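Long-range contact in fiber (PDB 5NBH), which forms the trimeric fibre of murine adenovirus 2, whose distal domain binds N-acetylglucosamine and probably serves attachment to host cells: residues Phe139-Val153 against Leu161-Asp173. Numbering follows the deposited sequence.
Sequences FDGTLGSCLTGRMQV and LDVTPTFILPTSD
In the fibre head of ABCJ-GHID topology, Gly-144 and Ile-168 meet where the loop leaving strand 131-140 lies against the 3-10 turn at 166-168. The CD1 methyl of Ile-168 is 3.3 Å from Gly-144 O and sits over one face of the Phe-139 ring, a CH-pi contact 3.9 Å from the centroid; Met-110 of strand 103-113 packs on both side chains, so the pair belongs to the core between the two sheets. Gly-144 CA lies 3.6 Å from Pro-165 O, its hydrogen directed at that oxygen. Asp-140 OD1 accepts from Thr-142 N, an Asx turn, and from Leu-143 N, extending it to an Asx motif; the two donors reach it from opposite faces of the carboxylate plane. Leu-169 packs against the same turn, CD2 near Asp-140 O and CD1 near Gly-141 O.

Strand 152-153, outermost in its sheet within this chain, carries the rest through Val-153. Leu-161 N donates to Val-153 O (2.8 Å, nearly straight at 172°), while one water joins Val-153 N to Leu-161 O. With CG1 anti to the backbone N (chi1 -178°), Val-153 lays that methyl against Val-163 CB; CG2 lies 3.4 Å from Val-163 O, with Pro-165 CB and the Phe-167 ring edge farther off. Leu-161 and Val-163 also pack on Thr-79 and Pro-67 of a neighbouring subunit.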
ATOM      1  N   PHE A 139     -18.878 -11.014  -4.900  1.00 11.88           N
ATOM      2  CA  PHE A 139     -18.958 -10.705  -3.490  1.00 11.97           C
ATOM      3  C   PHE A 139     -20.380 -10.280  -3.179  1.00 12.50           C
ATOM      4  O   PHE A 139     -21.000  -9.512  -3.941  1.00 12.75           O
ATOM      5  CB  PHE A 139     -18.026  -9.537  -3.141  1.00 11.24           C
ATOM      6  CG  PHE A 139     -16.597  -9.769  -3.513  1.00 11.18           C
ATOM      7  CD1 PHE A 139     -16.143  -9.441  -4.786  1.00 10.67           C
ATOM      8  CD2 PHE A 139     -15.685 -10.279  -2.594  1.00 11.25           C
ATOM      9  CE1 PHE A 139     -14.831  -9.649  -5.145  1.00 11.16           C
ATOM     10  CE2 PHE A 139     -14.357 -10.487  -2.942  1.00 12.00           C
ATOM     11  CZ  PHE A 139     -13.928 -10.177  -4.223  1.00 11.50           C
ATOM     12  N   ASP A 140     -20.858 -10.669  -2.004  1.00 13.34           N
ATOM     13  CA  ASP A 140     -22.169 -10.203  -1.557  1.00 14.61           C
ATOM     14  C   ASP A 140     -22.253  -8.676  -1.598  1.00 14.35           C
ATOM     15  O   ASP A 140     -21.407  -7.993  -1.062  1.00 13.93           O
ATOM     16  CB  ASP A 140     -22.479 -10.755  -0.151  1.00 16.45           C
ATOM     17  CG  ASP A 140     -23.917 -10.467   0.255  1.00 19.05           C
ATOM     18  OD1 ASP A 140     -24.238  -9.311   0.558  1.00 19.14           O
ATOM     19  OD2 ASP A 140     -24.731 -11.410   0.197  1.00 24.29           O
ATOM     20  N   GLY A 141     -23.275  -8.131  -2.246  1.00 13.92           N
ATOM     21  CA  GLY A 141     -23.357  -6.704  -2.474  1.00 14.63           C
ATOM     22  C   GLY A 141     -23.624  -5.843  -1.252  1.00 15.37           C
ATOM     23  O   GLY A 141     -23.466  -4.634  -1.339  1.00 15.64           O
ATOM     24  N   THR A 142     -24.039  -6.476  -0.156  1.00 17.04           N
ATOM     25  CA  THR A 142     -24.335  -5.796   1.123  1.00 19.23           C
ATOM     26  C   THR A 142     -23.290  -6.103   2.209  1.00 18.95           C
ATOM     27  O   THR A 142     -22.910  -5.194   2.960  1.00 19.51           O
ATOM     28  CB  THR A 142     -25.731  -6.219   1.625  1.00 20.89           C
ATOM     29  OG1 THR A 142     -26.698  -5.913   0.612  1.00 23.12           O
ATOM     30  CG2 THR A 142     -26.097  -5.464   2.866  1.00 22.92           C
ATOM     31  N   LEU A 143     -22.877  -7.367   2.308  1.00 18.24           N
ATOM     32  CA  LEU A 143     -21.901  -7.833   3.281  1.00 19.20           C
ATOM     33  C   LEU A 143     -20.430  -7.841   2.802  1.00 18.43           C
ATOM     34  O   LEU A 143     -19.505  -7.910   3.641  1.00 17.75           O
ATOM     35  CB  LEU A 143     -22.260  -9.251   3.729  1.00 21.54           C
ATOM     36  CG  LEU A 143     -23.672  -9.453   4.298  1.00 25.13           C
ATOM     37  CD1 LEU A 143     -23.875 -10.923   4.581  1.00 26.14           C
ATOM     38  CD2 LEU A 143     -23.903  -8.618   5.559  1.00 25.43           C
ATOM     39  N   GLY A 144     -20.200  -7.855   1.485  1.00 15.62           N
ATOM     40  CA  GLY A 144     -18.840  -7.926   0.947  1.00 15.72           C
ATOM     41  C   GLY A 144     -18.227  -9.325   0.901  1.00 16.25           C
ATOM     42  O   GLY A 144     -17.162  -9.515   0.282  1.00 15.84           O
ATOM     43  N   SER A 145     -18.855 -10.314   1.545  1.00 15.84           N
ATOM     44  CA  SER A 145     -18.315 -11.657   1.606  1.00 16.74           C
ATOM     45  C   SER A 145     -18.111 -12.289   0.224  1.00 15.06           C
ATOM     46  O   SER A 145     -19.022 -12.283  -0.580  1.00 14.65           O
ATOM     47  CB  SER A 145     -19.257 -12.585   2.389  1.00 20.07           C
ATOM     48  OG  SER A 145     -19.366 -12.134   3.724  1.00 25.23           O
ATOM     49  N   CYS A 146     -16.964 -12.910   0.014  1.00 13.99           N
ATOM     50  CA  CYS A 146     -16.676 -13.548  -1.288  1.00 14.60           C
ATOM     51  C   CYS A 146     -17.540 -14.799  -1.476  1.00 15.05           C
ATOM     52  O   CYS A 146     -17.621 -15.660  -0.577  1.00 15.24           O
ATOM     53  CB  CYS A 146     -15.209 -13.873  -1.420  1.00 14.28           C
ATOM     54  SG  CYS A 146     -14.739 -14.418  -3.077  1.00 15.81           S
ATOM     55  N   LEU A 147     -18.271 -14.826  -2.592  1.00 15.08           N
ATOM     56  CA  LEU A 147     -19.114 -15.965  -2.976  1.00 16.64           C
ATOM     57  C   LEU A 147     -18.399 -16.984  -3.839  1.00 16.37           C
ATOM     58  O   LEU A 147     -18.850 -18.129  -3.939  1.00 17.57           O
ATOM     59  CB  LEU A 147     -20.357 -15.461  -3.705  1.00 17.92           C
ATOM     60  CG  LEU A 147     -21.190 -14.443  -2.911  1.00 19.53           C
ATOM     61  CD1 LEU A 147     -22.275 -13.850  -3.791  1.00 20.32           C
ATOM     62  CD2 LEU A 147     -21.784 -15.081  -1.657  1.00 22.05           C
ATOM     63  N   THR A 148     -17.311 -16.569  -4.499  1.00 14.76           N
ATOM     64  CA  THR A 148     -16.568 -17.416  -5.461  1.00 13.70           C
ATOM     65  C   THR A 148     -15.670 -18.439  -4.781  1.00 14.45           C
ATOM     66  O   THR A 148     -15.460 -19.540  -5.271  1.00 13.42           O
ATOM     67  CB  THR A 148     -15.713 -16.551  -6.397  1.00 13.52           C
ATOM     68  OG1 THR A 148     -16.517 -15.513  -6.949  1.00 13.15           O
ATOM     69  CG2 THR A 148     -15.078 -17.369  -7.491  1.00 13.98           C
ATOM     70  N   GLY A 149     -15.141 -18.062  -3.617  1.00 14.50           N
ATOM     71  CA  GLY A 149     -14.256 -18.921  -2.871  1.00 15.27           C
ATOM     72  C   GLY A 149     -14.049 -18.337  -1.487  1.00 15.52           C
ATOM     73  O   GLY A 149     -14.619 -17.299  -1.165  1.00 16.20           O
ATOM     74  N   ARG A 150     -13.187 -18.964  -0.717  1.00 15.27           N
ATOM     75  CA  ARG A 150     -13.000 -18.559   0.672  0.50 16.02           C
ATOM     76  C   ARG A 150     -11.998 -17.393   0.784  1.00 14.82           C
ATOM     77  O   ARG A 150     -10.878 -17.479   0.293  1.00 14.61           O
ATOM     78  CB  ARG A 150     -12.558 -19.746   1.534  0.50 17.35           C
ATOM     79  CG  ARG A 150     -12.411 -19.421   3.025  0.50 18.91           C
ATOM     80  CD  ARG A 150     -12.252 -20.682   3.885  0.50 20.34           C
ATOM     81  NE  ARG A 150     -11.437 -20.433   5.082  0.50 22.50           N
ATOM     82  CZ  ARG A 150     -10.328 -21.111   5.387  0.50 22.91           C
ATOM     83  NH1 ARG A 150      -9.908 -22.093   4.612  0.50 22.73           N
ATOM     84  NH2 ARG A 150      -9.644 -20.811   6.474  0.50 24.08           N
ATOM     85  N   MET A 151     -12.443 -16.329   1.447  1.00 14.17           N
ATOM     86  CA  MET A 151     -11.586 -15.201   1.829  1.00 14.31           C
ATOM     87  C   MET A 151     -11.882 -14.894   3.297  1.00 14.71           C
ATOM     88  O   MET A 151     -12.929 -15.278   3.804  1.00 14.17           O
ATOM     89  CB  MET A 151     -11.796 -14.004   0.925  1.00 13.37           C
ATOM     90  CG  MET A 151     -11.400 -14.295  -0.535  1.00 13.53           C
ATOM     91  SD  MET A 151     -11.548 -12.856  -1.625  1.00 13.53           S
ATOM     92  CE  MET A 151     -10.222 -11.807  -1.005  1.00 12.73           C
ATOM     93  N   GLN A 152     -10.928 -14.219   3.941  1.00 15.47           N
ATOM     94  CA  GLN A 152     -10.917 -13.959   5.380  1.00 17.16           C
ATOM     95  C   GLN A 152     -10.409 -12.553   5.617  1.00 15.68           C
ATOM     96  O   GLN A 152      -9.536 -12.107   4.898  1.00 13.89           O
ATOM     97  CB  GLN A 152      -9.914 -14.905   6.045  1.00 19.72           C
ATOM     98  CG  GLN A 152     -10.415 -16.316   6.095  1.00 25.42           C
ATOM     99  CD  GLN A 152      -9.483 -17.305   6.766  1.00 27.33           C
ATOM    100  OE1 GLN A 152      -9.905 -18.420   7.073  1.00 38.60           O
ATOM    101  NE2 GLN A 152      -8.241 -16.915   7.011  1.00 26.35           N
ATOM    102  N   VAL A 153     -10.944 -11.876   6.633  1.00 14.55           N
ATOM    103  CA  VAL A 153     -10.344 -10.632   7.086  1.00 15.43           C
ATOM    104  C   VAL A 153      -9.212 -11.048   8.056  1.00 15.35           C
ATOM    105  O   VAL A 153      -9.458 -11.779   9.019  1.00 15.16           O
ATOM    106  CB  VAL A 153     -11.361  -9.695   7.781  1.00 15.41           C
ATOM    107  CG1 VAL A 153     -10.679  -8.390   8.185  1.00 15.24           C
ATOM    108  CG2 VAL A 153     -12.569  -9.400   6.898  1.00 16.65           C
ATOM    109  N   LEU A 161      -9.978 -12.020  11.738  1.00 21.73           N
ATOM    110  CA  LEU A 161     -10.736 -11.028  12.485  1.00 21.29           C
ATOM    111  C   LEU A 161     -12.217 -11.241  12.166  1.00 25.10           C
ATOM    112  O   LEU A 161     -12.578 -11.538  11.015  1.00 23.16           O
ATOM    113  CB  LEU A 161     -10.324  -9.601  12.097  1.00 20.55           C
ATOM    114  CG  LEU A 161      -8.839  -9.270  12.173  1.00 20.75           C
ATOM    115  CD1 LEU A 161      -8.572  -7.843  11.773  1.00 20.42           C
ATOM    116  CD2 LEU A 161      -8.317  -9.576  13.565  1.00 21.73           C
ATOM    117  N   ASP A 162     -13.068 -11.104  13.183  1.00 28.34           N
ATOM    118  CA  ASP A 162     -14.510 -11.264  13.013  1.00 32.92           C
ATOM    119  C   ASP A 162     -15.044  -9.900  12.577  1.00 33.10           C
ATOM    120  O   ASP A 162     -15.502  -9.105  13.389  1.00 32.50           O
ATOM    121  CB  ASP A 162     -15.146 -11.758  14.326  1.00 38.67           C
ATOM    122  CG  ASP A 162     -16.610 -12.137  14.165  1.00 44.05           C
ATOM    123  OD1 ASP A 162     -16.909 -13.053  13.358  1.00 47.56           O
ATOM    124  OD2 ASP A 162     -17.458 -11.534  14.867  1.00 52.81           O
ATOM    125  N   VAL A 163     -14.917  -9.624  11.274  1.00 29.99           N
ATOM    126  CA  VAL A 163     -15.230  -8.323  10.685  1.00 28.68           C
ATOM    127  C   VAL A 163     -15.955  -8.631   9.387  1.00 25.74           C
ATOM    128  O   VAL A 163     -15.482  -9.442   8.599  1.00 25.17           O
ATOM    129  CB  VAL A 163     -13.957  -7.526  10.344  1.00 30.68           C
ATOM    130  CG1 VAL A 163     -14.296  -6.199   9.679  1.00 31.88           C
ATOM    131  CG2 VAL A 163     -13.126  -7.297  11.589  1.00 33.10           C
ATOM    132  N   THR A 164     -17.126  -8.036   9.190  1.00 23.90           N
ATOM    133  CA  THR A 164     -17.861  -8.220   7.945  0.50 21.79           C
ATOM    134  C   THR A 164     -17.088  -7.402   6.907  1.00 20.84           C
ATOM    135  O   THR A 164     -16.790  -6.240   7.135  1.00 22.21           O
ATOM    136  CB  THR A 164     -19.328  -7.763   8.090  0.50 21.90           C
ATOM    137  OG1 THR A 164     -19.912  -8.441   9.213  0.50 21.83           O
ATOM    138  CG2 THR A 164     -20.148  -8.090   6.829  0.50 21.34           C
ATOM    139  N   PRO A 165     -16.740  -8.010   5.771  1.00 18.30           N
ATOM    140  CA  PRO A 165     -15.864  -7.263   4.853  1.00 16.80           C
ATOM    141  C   PRO A 165     -16.556  -6.235   3.962  1.00 15.77           C
ATOM    142  O   PRO A 165     -16.282  -6.161   2.753  1.00 15.16           O
ATOM    143  CB  PRO A 165     -15.183  -8.373   4.056  1.00 16.92           C
ATOM    144  CG  PRO A 165     -16.196  -9.461   4.038  1.00 17.37           C
ATOM    145  CD  PRO A 165     -16.949  -9.400   5.325  1.00 17.92           C
ATOM    146  N   THR A 166     -17.375  -5.369   4.536  1.00 14.39           N
ATOM    147  CA  THR A 166     -18.019  -4.320   3.743  1.00 14.29           C
ATOM    148  C   THR A 166     -17.019  -3.280   3.231  1.00 13.88           C
ATOM    149  O   THR A 166     -17.318  -2.535   2.327  1.00 14.33           O
ATOM    150  CB  THR A 166     -19.120  -3.618   4.527  1.00 15.70           C
ATOM    151  OG1 THR A 166     -18.541  -2.990   5.687  1.00 16.69           O
ATOM    152  CG2 THR A 166     -20.223  -4.614   4.945  1.00 16.23           C
ATOM    153  N   PHE A 167     -15.818  -3.233   3.822  1.00 12.76           N
ATOM    154  CA  PHE A 167     -14.848  -2.219   3.483  1.00 12.31           C
ATOM    155  C   PHE A 167     -14.259  -2.363   2.047  1.00 12.04           C
ATOM    156  O   PHE A 167     -13.568  -1.468   1.603  1.00 11.68           O
ATOM    157  CB  PHE A 167     -13.714  -2.180   4.546  1.00 11.84           C
ATOM    158  CG  PHE A 167     -12.962  -3.468   4.706  1.00 11.76           C
ATOM    159  CD1 PHE A 167     -11.971  -3.841   3.805  1.00 11.38           C
ATOM    160  CD2 PHE A 167     -13.234  -4.323   5.751  1.00 11.98           C
ATOM    161  CE1 PHE A 167     -11.269  -5.012   3.972  1.00 11.83           C
ATOM    162  CE2 PHE A 167     -12.554  -5.521   5.907  1.00 12.16           C
ATOM    163  CZ  PHE A 167     -11.555  -5.855   5.028  1.00 12.55           C
ATOM    164  N   ILE A 168     -14.558  -3.473   1.349  1.00 12.09           N
ATOM    165  CA  ILE A 168     -14.126  -3.647  -0.059  1.00 12.52           C
ATOM    166  C   ILE A 168     -15.120  -3.089  -1.085  1.00 13.06           C
ATOM    167  O   ILE A 168     -14.770  -2.987  -2.232  1.00 12.06           O
ATOM    168  CB  ILE A 168     -13.860  -5.116  -0.431  1.00 13.33           C
ATOM    169  CG1 ILE A 168     -15.189  -5.933  -0.441  1.00 14.41           C
ATOM    170  CG2 ILE A 168     -12.732  -5.674   0.417  1.00 14.41           C
ATOM    171  CD1 ILE A 168     -15.141  -7.254  -1.129  1.00 14.65           C
ATOM    172  N   LEU A 169     -16.334  -2.700  -0.658  1.00 13.14           N
ATOM    173  CA  LEU A 169     -17.413  -2.380  -1.593  1.00 13.48           C
ATOM    174  C   LEU A 169     -17.291  -0.995  -2.155  1.00 13.14           C
ATOM    175  O   LEU A 169     -17.233  -0.024  -1.390  1.00 12.40           O
ATOM    176  CB  LEU A 169     -18.775  -2.537  -0.912  1.00 14.22           C
ATOM    177  CG  LEU A 169     -19.128  -3.968  -0.503  1.00 14.30           C
ATOM    178  CD1 LEU A 169     -20.317  -3.948   0.425  1.00 15.35           C
ATOM    179  CD2 LEU A 169     -19.427  -4.886  -1.687  1.00 13.76           C
ATOM    180  N   PRO A 170     -17.219  -0.860  -3.498  1.00 13.13           N
ATOM    181  CA  PRO A 170     -17.230   0.435  -4.130  1.00 14.02           C
ATOM    182  C   PRO A 170     -18.657   0.947  -4.413  1.00 15.61           C
ATOM    183  O   PRO A 170     -19.608   0.272  -4.076  1.00 16.17           O
ATOM    184  CB  PRO A 170     -16.513   0.146  -5.443  1.00 14.32           C
ATOM    185  CG  PRO A 170     -17.013  -1.199  -5.809  1.00 13.87           C
ATOM    186  CD  PRO A 170     -17.231  -1.935  -4.517  1.00 14.15           C
ATOM    187  N   THR A 171     -18.771   2.138  -4.991  1.00 17.08           N
ATOM    188  CA  THR A 171     -20.086   2.727  -5.258  1.00 19.09           C
ATOM    189  C   THR A 171     -20.873   1.786  -6.189  1.00 18.80           C
ATOM    190  O   THR A 171     -20.320   1.268  -7.181  1.00 17.25           O
ATOM    191  CB  THR A 171     -20.017   4.164  -5.843  1.00 20.22           C
ATOM    192  OG1 THR A 171     -21.350   4.609  -6.144  1.00 23.68           O
ATOM    193  CG2 THR A 171     -19.207   4.228  -7.121  1.00 20.89           C
ATOM    194  N   SER A 172     -22.141   1.555  -5.843  1.00 21.23           N
ATOM    195  CA  SER A 172     -23.065   0.775  -6.683  1.00 22.20           C
ATOM    196  C   SER A 172     -23.876   1.636  -7.644  1.00 24.57           C
ATOM    197  O   SER A 172     -24.823   1.117  -8.261  1.00 25.17           O
ATOM    198  CB  SER A 172     -24.031  -0.018  -5.803  1.00 23.64           C
ATOM    199  OG  SER A 172     -24.841   0.889  -5.049  1.00 22.91           O
ATOM    200  N   ASP A 173     -23.528   2.916  -7.772  1.00 25.28           N
ATOM    201  CA  ASP A 173     -24.127   3.799  -8.779  1.00 28.70           C
ATOM    202  C   ASP A 173     -23.937   3.180 -10.171  1.00 28.65           C
ATOM    203  O   ASP A 173     -22.820   3.013 -10.628  1.00 25.41           O
ATOM    204  CB  ASP A 173     -23.466   5.179  -8.711  1.00 30.55           C
ATOM    205  CG  ASP A 173     -24.061   6.178  -9.691  1.00 31.62           C
ATOM    206  OD1 ASP A 173     -24.722   5.772 -10.688  1.00 32.17           O
ATOM    207  OD2 ASP A 173     -23.831   7.381  -9.460  1.00 32.49           O
TER
HETATM  208  O   HOH W   1     -12.962 -12.979   8.421  1.00 22.54           O